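Local atomic coordinates of methylocystis parvus OBBP MbnE (PDB entry 5ICQ), a protein that probably binds the copper-chelating peptide methanobactin in the periplasm, as a solute-binding protein of family 5 that would serve its uptake. Residues F50-K61 with P252-F260; E288-T296 with N354-R362. All blocks are in the same frame, centred on the assembly; numbering follows the deposited sequence.

Contact 1: residues F50-K61 with P252-F260; sequences FDHFPYADPAAK and PSQRGFYNF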
loop_
_atom_site.group_PDB
_atom_site.type_symbol
_atom_site.label_atom_id
_atom_site.label_comp_id
_atom_site.label_asym_id
_atom_site.label_seq_id
_atom_site.Cartn_x
_atom_site.Cartn_y
_atom_site.Cartn_z
ATOM N N PHE A 50 27.494 -3.084 6.871
ATOM C CA PHE A 50 27.067 -1.749 6.471
ATOM C C PHE A 50 26.979 -0.835 7.694
ATOM O O PHE A 50 26.675 -1.273 8.808
ATOM C CB PHE A 50 25.711 -1.799 5.743
ATOM C CG PHE A 50 24.524 -2.020 6.659
ATOM C CD1 PHE A 50 24.112 -3.304 6.989
ATOM C CD2 PHE A 50 23.816 -0.936 7.178
ATOM C CE1 PHE A 50 23.022 -3.513 7.836
ATOM C CE2 PHE A 50 22.723 -1.141 8.021
ATOM C CZ PHE A 50 22.334 -2.430 8.350
ATOM N N ASP A 51 27.266 0.446 7.476
ATOM C CA ASP A 51 27.303 1.419 8.559
ATOM C C ASP A 51 25.941 2.038 8.838
ATOM O O ASP A 51 25.620 2.320 9.993
ATOM C CB ASP A 51 28.299 2.534 8.240
ATOM C CG ASP A 51 28.369 3.575 9.341
ATOM O OD1 ASP A 51 28.989 3.285 10.384
ATOM O OD2 ASP A 51 27.785 4.668 9.177
ATOM N N HIS A 52 25.151 2.286 7.796
ATOM C CA HIS A 52 23.832 2.890 7.950
ATOM C C HIS A 52 23.042 2.610 6.685
ATOM O O HIS A 52 23.612 2.246 5.649
ATOM C CB HIS A 52 23.935 4.401 8.200
ATOM C CG HIS A 52 24.701 5.137 7.138
ATOM N ND1 HIS A 52 26.080 5.213 7.129
ATOM C CD2 HIS A 52 24.280 5.813 6.041
ATOM C CE1 HIS A 52 26.474 5.900 6.070
ATOM N NE2 HIS A 52 25.403 6.281 5.396
ATOM N N PHE A 53 21.726 2.779 6.773
ATOM C CA PHE A 53 20.900 2.662 5.575
ATOM C C PHE A 53 21.246 3.800 4.614
ATOM O O PHE A 53 21.486 4.925 5.052
ATOM C CB PHE A 53 19.411 2.723 5.927
ATOM C CG PHE A 53 18.855 1.445 6.526
ATOM C CD1 PHE A 53 19.632 0.295 6.625
ATOM C CD2 PHE A 53 17.536 1.396 6.953
ATOM C CE1 PHE A 53 19.110 -0.882 7.163
ATOM C CE2 PHE A 53 17.001 0.220 7.498
ATOM C CZ PHE A 53 17.776 -0.913 7.592
ATOM N N PRO A 54 21.260 3.550 3.301
ATOM C CA PRO A 54 21.785 4.569 2.373
ATOM C C PRO A 54 20.935 5.830 2.273
ATOM O O PRO A 54 21.452 6.857 1.811
ATOM C CB PRO A 54 21.854 3.828 1.028
ATOM C CG PRO A 54 20.932 2.672 1.174
ATOM C CD PRO A 54 20.978 2.275 2.625
ATOM N N TYR A 55 19.669 5.806 2.698
ATOM C CA TYR A 55 18.840 7.006 2.714
ATOM C C TYR A 55 18.813 7.687 4.080
ATOM O O TYR A 55 17.972 8.563 4.315
ATOM C CB TYR A 55 17.406 6.685 2.266
ATOM C CG TYR A 55 16.702 5.620 3.088
ATOM C CD1 TYR A 55 16.965 4.272 2.875
ATOM C CD2 TYR A 55 15.764 5.961 4.060
ATOM C CE1 TYR A 55 16.325 3.287 3.616
ATOM C CE2 TYR A 55 15.115 4.978 4.801
ATOM C CZ TYR A 55 15.409 3.648 4.571
ATOM O OH TYR A 55 14.788 2.661 5.294
ATOM N N ALA A 56 19.670 7.276 5.000
ATOM C CA ALA A 56 19.876 8.008 6.236
ATOM C C ALA A 56 21.175 8.791 6.114
ATOM O O ALA A 56 22.095 8.376 5.408
ATOM C CB ALA A 56 19.939 7.067 7.444
ATOM N N ASP A 57 21.240 9.931 6.793
ATOM C CA ASP A 57 22.478 10.706 6.828
ATOM C C ASP A 57 23.042 10.677 8.240
ATOM O O ASP A 57 22.475 11.311 9.142
ATOM C CB ASP A 57 22.240 12.149 6.372
ATOM C CG ASP A 57 23.541 12.916 6.157
ATOM O OD1 ASP A 57 24.564 12.572 6.792
ATOM O OD2 ASP A 57 23.533 13.867 5.352
ATOM N N PRO A 58 24.153 9.978 8.483
ATOM C CA PRO A 58 24.712 9.947 9.843
ATOM C C PRO A 58 25.147 11.310 10.353
ATOM O O PRO A 58 25.290 11.475 11.565
ATOM C CB PRO A 58 25.899 8.980 9.720
ATOM C CG PRO A 58 26.186 8.878 8.262
ATOM C CD PRO A 58 24.897 9.123 7.545
ATOM N N ALA A 59 25.338 12.295 9.479
ATOM C CA ALA A 59 25.656 13.639 9.947
ATOM C C ALA A 59 24.421 14.449 10.334
ATOM O O ALA A 59 24.562 15.629 10.677
ATOM C CB ALA A 59 26.456 14.399 8.882
ATOM N N ALA A 60 23.226 13.857 10.288
ATOM C CA ALA A 60 22.023 14.575 10.696
ATOM C C ALA A 60 22.195 15.144 12.095
ATOM O O ALA A 60 22.723 14.481 12.994
ATOM C CB ALA A 60 20.809 13.638 10.658
ATOM N N LYS A 61 21.754 16.388 12.278
ATOM C CA LYS A 61 21.876 17.048 13.570
ATOM C C LYS A 61 20.744 16.635 14.505
ATOM O O LYS A 61 19.610 16.413 14.077
ATOM C CB LYS A 61 21.882 18.559 13.378
ATOM C CG LYS A 61 23.141 19.033 12.660
ATOM C CD LYS A 61 22.950 20.383 12.017
ATOM C CE LYS A 61 24.191 20.790 11.230
ATOM N NZ LYS A 61 23.949 21.990 10.378
ATOM N N PRO A 252 23.281 -0.237 13.413
ATOM C CA PRO A 252 23.421 0.257 12.030
ATOM C C PRO A 252 22.113 0.662 11.367
ATOM O O PRO A 252 22.056 1.722 10.731
ATOM C CB PRO A 252 24.077 -0.932 11.315
ATOM C CG PRO A 252 24.958 -1.541 12.396
ATOM C CD PRO A 252 24.080 -1.455 13.645
ATOM N N SER A 253 21.055 -0.142 11.513
ATOM C CA SER A 253 19.765 0.172 10.898
ATOM C C SER A 253 19.090 1.396 11.501
ATOM O O SER A 253 18.045 1.823 10.989
ATOM C CB SER A 253 18.824 -1.032 11.030
ATOM O OG SER A 253 18.483 -1.264 12.394
ATOM N N GLN A 254 19.645 1.958 12.572
ATOM C CA GLN A 254 19.066 3.106 13.258
ATOM C C GLN A 254 19.900 4.377 13.128
ATOM O O GLN A 254 19.418 5.454 13.503
ATOM C CB GLN A 254 18.895 2.779 14.755
ATOM C CG GLN A 254 18.125 1.499 15.033
ATOM C CD GLN A 254 16.661 1.692 14.743
ATOM O OE1 GLN A 254 15.920 2.199 15.579
ATOM N NE2 GLN A 254 16.243 1.330 13.537
ATOM N N ARG A 255 21.140 4.281 12.645
ATOM C CA ARG A 255 22.025 5.440 12.596
ATOM C C ARG A 255 21.536 6.437 11.566
ATOM O O ARG A 255 21.223 6.065 10.430
ATOM C CB ARG A 255 23.453 5.015 12.245
ATOM C CG ARG A 255 24.152 4.244 13.347
ATOM C CD ARG A 255 25.484 3.689 12.859
ATOM N NE ARG A 255 26.095 2.810 13.850
ATOM C CZ ARG A 255 26.891 1.786 13.558
ATOM N NH1 ARG A 255 27.173 1.499 12.290
ATOM N NH2 ARG A 255 27.403 1.047 14.538
ATOM N N GLY A 256 21.478 7.710 11.960
ATOM C CA GLY A 256 20.975 8.748 11.092
ATOM C C GLY A 256 19.487 8.990 11.195
ATOM O O GLY A 256 18.994 9.969 10.622
ATOM N N PHE A 257 18.755 8.129 11.895
ATOM C CA PHE A 257 17.318 8.291 12.066
ATOM C C PHE A 257 17.036 8.876 13.443
ATOM O O PHE A 257 17.866 8.802 14.348
ATOM C CB PHE A 257 16.596 6.946 11.915
ATOM C CG PHE A 257 16.664 6.368 10.529
ATOM C CD1 PHE A 257 15.998 6.982 9.472
ATOM C CD2 PHE A 257 17.390 5.209 10.277
ATOM C CE1 PHE A 257 16.049 6.441 8.194
ATOM C CE2 PHE A 257 17.441 4.659 8.996
ATOM C CZ PHE A 257 16.774 5.275 7.956
ATOM N N TYR A 258 15.843 9.457 13.588
ATOM C CA TYR A 258 15.318 9.933 14.869
ATOM C C TYR A 258 16.167 11.079 15.424
ATOM O O TYR A 258 16.809 10.987 16.471
ATOM C CB TYR A 258 15.224 8.790 15.884
ATOM C CG TYR A 258 14.729 7.512 15.284
ATOM C CD1 TYR A 258 13.452 7.424 14.735
ATOM C CD2 TYR A 258 15.532 6.383 15.283
ATOM C CE1 TYR A 258 12.997 6.232 14.201
ATOM C CE2 TYR A 258 15.093 5.200 14.750
ATOM C CZ TYR A 258 13.836 5.125 14.213
ATOM O OH TYR A 258 13.417 3.926 13.686
ATOM N N ASN A 259 16.119 12.181 14.700
ATOM C CA ASN A 259 16.987 13.313 14.986
ATOM C C ASN A 259 16.325 14.395 15.814
ATOM O O ASN A 259 17.006 15.048 16.619
ATOM C CB ASN A 259 17.494 13.878 13.664
ATOM C CG ASN A 259 18.181 12.807 12.855
ATOM O OD1 ASN A 259 19.104 12.162 13.359
ATOM N ND2 ASN A 259 17.682 12.537 11.650
ATOM N N PHE A 260 15.020 14.588 15.654
ATOM C CA PHE A 260 14.311 15.565 16.465
ATOM C C PHE A 260 14.269 15.105 17.914
ATOM O O PHE A 260 14.138 13.910 18.200
ATOM C CB PHE A 260 12.893 15.769 15.935
ATOM C CG PHE A 260 12.850 16.235 14.511
ATOM C CD1 PHE A 260 13.155 17.547 14.202
ATOM C CD2 PHE A 260 12.518 15.354 13.481
ATOM C CE1 PHE A 260 13.133 17.995 12.893
ATOM C CE2 PHE A 260 12.493 15.791 12.165
ATOM C CZ PHE A 260 12.804 17.118 11.871
HETATM O O HOH W 1 28.686 -1.157 11.259
HETATM O O HOH W 2 20.666 3.644 9.283
HETATM O O HOH W 3 18.923 10.970 8.043
#
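Arg-255 NH1 is gripped by three oxygens: the backbone O of Asp-51 at 2.9 Å, on a lone pair in the carbonyl plane, the carboxylate of the same residue, whose OD1 forms a salt bridge at 3.2 Å, and a water shared with Phe-50 O. The Arg-255 chain, extended from CG to NE (chi2 172°), carries the guanidinium there, and Asp-250 takes its NE side. Asp-51 spends OD2 on His-52 ND1, at 2.7 Å and through the anti lone pair. A second water accepts from Phe-53 N and spans the carbonyls of Pro-252 and Arg-255.

Farther along the loops, Ala-56 CB sits over one face of the Phe-257 ring, whose edge turns to the face of Tyr-55 in an offset edge-to-face pair, planes 62° apart. Phe-53 CD2 meets the Phe-257 rim at CE2, 3.9 Å away, and the Phe-53 ring takes Ser-253 CA over one face. Asn-259 packs its amide on Ala-60 CB; ND2 bonds Gly-256 O inside 252-260, and OD1 accepts from Lys-62. Joining the loops before strands 65-71 and 262-268, the contact pairs buried ring packing with a partly exposed ion pair, whose carboxylate would probably favour a protonated His-52.

Contact 2: residues E288-T296 with N354-R362; sequences ETSTTRWST and NYYAGLYTR. With SO4 (sulfate ion), chain E.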
loop_
_atom_site.group_PDB
_atom_site.type_symbol
_atom_site.label_atom_id
_atom_site.label_comp_id
_atom_site.label_asym_id
_atom_site.label_seq_id
_atom_site.Cartn_x
_atom_site.Cartn_y
_atom_site.Cartn_z
ATOM N N GLU A 288 0.483 16.909 -0.193
ATOM C CA GLU A 288 -0.648 17.478 -0.909
ATOM C C GLU A 288 -1.326 16.395 -1.735
ATOM O O GLU A 288 -0.663 15.701 -2.513
ATOM C CB GLU A 288 -0.205 18.625 -1.820
ATOM C CG GLU A 288 -1.356 19.381 -2.421
ATOM C CD GLU A 288 -2.294 19.880 -1.355
ATOM O OE1 GLU A 288 -3.417 19.334 -1.234
ATOM O OE2 GLU A 288 -1.888 20.799 -0.624
ATOM N N THR A 289 -2.648 16.256 -1.574
ATOM C CA THR A 289 -3.423 15.323 -2.386
ATOM C C THR A 289 -4.528 16.000 -3.183
ATOM O O THR A 289 -5.215 15.321 -3.955
ATOM C CB THR A 289 -4.044 14.220 -1.511
ATOM O OG1 THR A 289 -4.737 14.819 -0.413
ATOM C CG2 THR A 289 -2.963 13.292 -0.966
ATOM N N SER A 290 -4.712 17.310 -3.036
ATOM C CA SER A 290 -5.745 18.054 -3.754
ATOM C C SER A 290 -5.131 18.682 -4.999
ATOM O O SER A 290 -4.209 19.495 -4.884
ATOM C CB SER A 290 -6.349 19.141 -2.860
ATOM O OG SER A 290 -6.961 20.150 -3.647
ATOM N N THR A 291 -5.631 18.305 -6.183
ATOM C CA THR A 291 -5.130 18.922 -7.412
ATOM C C THR A 291 -5.434 20.414 -7.449
ATOM O O THR A 291 -4.630 21.202 -7.961
ATOM C CB THR A 291 -5.713 18.239 -8.653
ATOM O OG1 THR A 291 -7.140 18.168 -8.553
ATOM C CG2 THR A 291 -5.151 16.844 -8.798
ATOM N N THR A 292 -6.592 20.825 -6.919
ATOM C CA THR A 292 -6.926 22.249 -6.902
ATOM C C THR A 292 -5.936 23.036 -6.054
ATOM O O THR A 292 -5.456 24.102 -6.462
ATOM C CB THR A 292 -8.352 22.454 -6.380
ATOM O OG1 THR A 292 -9.266 21.674 -7.163
ATOM C CG2 THR A 292 -8.751 23.924 -6.472
ATOM N N ARG A 293 -5.623 22.529 -4.857
ATOM C CA ARG A 293 -4.725 23.256 -3.971
ATOM C C ARG A 293 -3.308 23.256 -4.523
ATOM O O ARG A 293 -2.639 24.294 -4.529
ATOM C CB ARG A 293 -4.765 22.640 -2.573
ATOM C CG ARG A 293 -4.395 23.577 -1.451
ATOM C CD ARG A 293 -5.142 23.152 -0.196
ATOM N NE ARG A 293 -5.060 21.714 -0.014
ATOM C CZ ARG A 293 -5.930 20.999 0.687
ATOM N NH1 ARG A 293 -6.959 21.594 1.279
ATOM N NH2 ARG A 293 -5.771 19.687 0.782
ATOM N N TRP A 294 -2.842 22.102 -5.005
ATOM C CA TRP A 294 -1.524 22.041 -5.629
ATOM C C TRP A 294 -1.445 23.009 -6.795
ATOM O O TRP A 294 -0.442 23.714 -6.959
ATOM C CB TRP A 294 -1.234 20.607 -6.087
ATOM C CG TRP A 294 0.204 20.319 -6.482
ATOM C CD1 TRP A 294 0.646 19.924 -7.711
ATOM C CD2 TRP A 294 1.371 20.382 -5.635
ATOM N NE1 TRP A 294 2.016 19.735 -7.685
ATOM C CE2 TRP A 294 2.480 20.005 -6.423
ATOM C CE3 TRP A 294 1.580 20.710 -4.288
ATOM C CZ2 TRP A 294 3.785 19.952 -5.910
ATOM C CZ3 TRP A 294 2.871 20.650 -3.775
ATOM C CH2 TRP A 294 3.960 20.274 -4.590
ATOM N N SER A 295 -2.524 23.094 -7.584
ATOM C CA SER A 295 -2.515 23.912 -8.789
ATOM C C SER A 295 -2.504 25.405 -8.470
ATOM O O SER A 295 -1.781 26.169 -9.116
ATOM C CB SER A 295 -3.716 23.559 -9.669
ATOM O OG SER A 295 -3.746 24.379 -10.815
ATOM N N THR A 296 -3.293 25.851 -7.482
ATOM C CA THR A 296 -3.459 27.285 -7.264
ATOM C C THR A 296 -3.291 27.759 -5.827
ATOM O O THR A 296 -3.354 28.971 -5.592
ATOM C CB THR A 296 -4.845 27.747 -7.757
ATOM O OG1 THR A 296 -5.867 27.064 -7.022
ATOM C CG2 THR A 296 -5.018 27.465 -9.246
ATOM N N ASN A 354 -10.402 18.690 -17.176
ATOM C CA ASN A 354 -11.546 19.424 -16.644
ATOM C C ASN A 354 -11.649 19.383 -15.128
ATOM O O ASN A 354 -12.240 20.295 -14.538
ATOM C CB ASN A 354 -12.845 18.893 -17.261
ATOM C CG ASN A 354 -13.116 19.491 -18.629
ATOM O OD1 ASN A 354 -13.661 20.589 -18.738
ATOM N ND2 ASN A 354 -12.712 18.785 -19.678
ATOM N N TYR A 355 -11.118 18.356 -14.470
ATOM C CA TYR A 355 -11.219 18.296 -13.017
ATOM C C TYR A 355 -9.887 18.370 -12.292
ATOM O O TYR A 355 -9.861 18.787 -11.129
ATOM C CB TYR A 355 -11.931 17.009 -12.566
ATOM C CG TYR A 355 -13.393 16.972 -12.929
ATOM C CD1 TYR A 355 -14.273 17.887 -12.374
ATOM C CD2 TYR A 355 -13.895 16.023 -13.811
ATOM C CE1 TYR A 355 -15.610 17.875 -12.690
ATOM C CE2 TYR A 355 -15.251 15.996 -14.134
ATOM C CZ TYR A 355 -16.098 16.931 -13.564
ATOM O OH TYR A 355 -17.445 16.951 -13.855
ATOM N N TYR A 356 -8.786 17.970 -12.921
ATOM C CA TYR A 356 -7.565 17.734 -12.156
ATOM C C TYR A 356 -6.397 18.590 -12.621
ATOM O O TYR A 356 -5.245 18.278 -12.292
ATOM C CB TYR A 356 -7.198 16.251 -12.198
ATOM C CG TYR A 356 -8.338 15.381 -11.705
ATOM C CD1 TYR A 356 -8.831 15.513 -10.408
ATOM C CD2 TYR A 356 -8.921 14.435 -12.536
ATOM C CE1 TYR A 356 -9.882 14.717 -9.952
ATOM C CE2 TYR A 356 -9.973 13.637 -12.092
ATOM C CZ TYR A 356 -10.445 13.783 -10.805
ATOM O OH TYR A 356 -11.483 12.981 -10.377
ATOM N N ALA A 357 -6.676 19.663 -13.363
ATOM C CA ALA A 357 -5.661 20.617 -13.813
ATOM C C ALA A 357 -4.562 19.930 -14.615
ATOM O O ALA A 357 -3.419 20.398 -14.651
ATOM C CB ALA A 357 -5.067 21.402 -12.636
ATOM N N GLY A 358 -4.903 18.816 -15.262
ATOM C CA GLY A 358 -3.946 18.069 -16.061
ATOM C C GLY A 358 -2.836 17.401 -15.280
ATOM O O GLY A 358 -1.840 16.981 -15.875
ATOM N N LEU A 359 -2.995 17.247 -13.969
ATOM C CA LEU A 359 -1.886 16.816 -13.124
ATOM C C LEU A 359 -1.727 15.304 -13.026
ATOM O O LEU A 359 -0.684 14.837 -12.551
ATOM C CB LEU A 359 -2.060 17.382 -11.711
ATOM C CG LEU A 359 -1.869 18.904 -11.646
ATOM C CD1 LEU A 359 -2.293 19.430 -10.285
ATOM C CD2 LEU A 359 -0.413 19.285 -11.941
ATOM N N TYR A 360 -2.722 14.527 -13.427
ATOM C CA TYR A 360 -2.642 13.086 -13.264
ATOM C C TYR A 360 -2.145 12.408 -14.533
ATOM O O TYR A 360 -2.055 13.010 -15.604
ATOM C CB TYR A 360 -4.000 12.526 -12.868
ATOM C CG TYR A 360 -4.394 12.806 -11.439
ATOM C CD1 TYR A 360 -3.498 12.635 -10.398
ATOM C CD2 TYR A 360 -5.684 13.218 -11.132
ATOM C CE1 TYR A 360 -3.880 12.860 -9.080
ATOM C CE2 TYR A 360 -6.071 13.443 -9.828
ATOM C CZ TYR A 360 -5.177 13.270 -8.811
ATOM O OH TYR A 360 -5.595 13.498 -7.518
ATOM N N THR A 361 -1.821 11.121 -14.396
ATOM C CA THR A 361 -1.418 10.304 -15.530
ATOM C C THR A 361 -2.228 9.012 -15.519
ATOM O O THR A 361 -2.576 8.495 -14.453
ATOM C CB THR A 361 0.109 10.017 -15.494
ATOM O OG1 THR A 361 0.492 9.280 -16.663
ATOM C CG2 THR A 361 0.468 9.217 -14.290
ATOM N N ARG A 362 -2.558 8.505 -16.706
ATOM C CA ARG A 362 -3.374 7.293 -16.780
ATOM C C ARG A 362 -2.642 6.120 -16.142
ATOM O O ARG A 362 -1.440 5.941 -16.344
ATOM C CB ARG A 362 -3.709 6.957 -18.235
ATOM C CG ARG A 362 -4.817 5.887 -18.388
ATOM C CD ARG A 362 -6.218 6.500 -18.103
ATOM N NE ARG A 362 -7.260 5.476 -17.970
ATOM C CZ ARG A 362 -7.982 4.995 -18.987
ATOM N NH1 ARG A 362 -7.797 5.452 -20.220
ATOM N NH2 ARG A 362 -8.889 4.052 -18.764
HETATM S S SO4 E . -9.087 18.136 1.291
HETATM O O1 SO4 E . -9.081 17.432 2.569
HETATM O O2 SO4 E . -10.382 17.955 0.641
HETATM O O3 SO4 E . -8.855 19.561 1.508
HETATM O O4 SO4 E . -8.033 17.586 0.446
HETATM O O HOH W 4 -3.997 13.165 -5.361
HETATM O O HOH W 5 -7.420 15.661 -6.071
HETATM O O HOH W 6 -8.113 20.407 -9.681
#
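Van der Waals contact between the two segments centres on Thr-291, in the first turn of helix 291-296. Its methyl CG2 packs against the phenol end of Tyr-360, 3.6 Å from CZ, with the two side chains crossing at about a right angle. The first torsion (51°) places OG1 between the backbone N and the carbonyl carbon, and from there it faces the edge of the Tyr-356 ring near CD1; the OH of that ring is hydrogen-bonded to Asp-454. Leu-359 reaches the helix with a single methyl, CD1, which lies in the plane of the Trp-294 indole at its edge, 3.9 Å from Trp-294 CD1. Ala-357 CB, carried by the type I' turn from Tyr-356 to Leu-359, touches Ser-295 OG. Trp-577 of strand 576-581 touches Thr-291, Leu-359 and Tyr-360 and stacks on Trp-294, so both segments pack on one strand.

Polar links run through water. One water joins Thr-291 OG1, at 2.7 Å, to Tyr-355 O and Thr-292 OG1; two others bridge Thr-289 O and Tyr-360 OH, and one of these also accepts from Thr-291 N.

Charge and capping belong to the helix start. Ser-290 is the N-cap residue, its OG accepting from Arg-293 N at 3.0 Å. Glu-288 OE1 takes three donors: Ser-290 N on its anti lone pair, and NE and NH2 of Arg-293, side-on. Arg-293 NH1 donates to O3 of a sulfate, probably from the crystallisation liquor. With cap and salt bridge made within its own segment, the helix start meets 354-362 through methyls and shared waters, drawing little on direct polar bonding.

From the N terminus, the loop 50-61, between strands 38-39 and 65-71, is met by 252-260 after 190 intervening residues; contact 1 thereby closes a span containing all but the first strand, 38-39, of the six-stranded antiparallel sheet. Segment 252-260 leads into strand 262-268, which pairs with 65-71, so the two loops enter neighbouring strands of the four-stranded mixed sheet. Contact 2 opens only afterwards. It closes a shorter loop of 57 residues, setting helix 291-296 beside the turn between helix 348-355 and strand 361-362, a strand of the eight-stranded sheet. The contacts follow in series, neither enclosing nor crossing the other, with centres about 34 Å and nearest atoms about 17 Å apart.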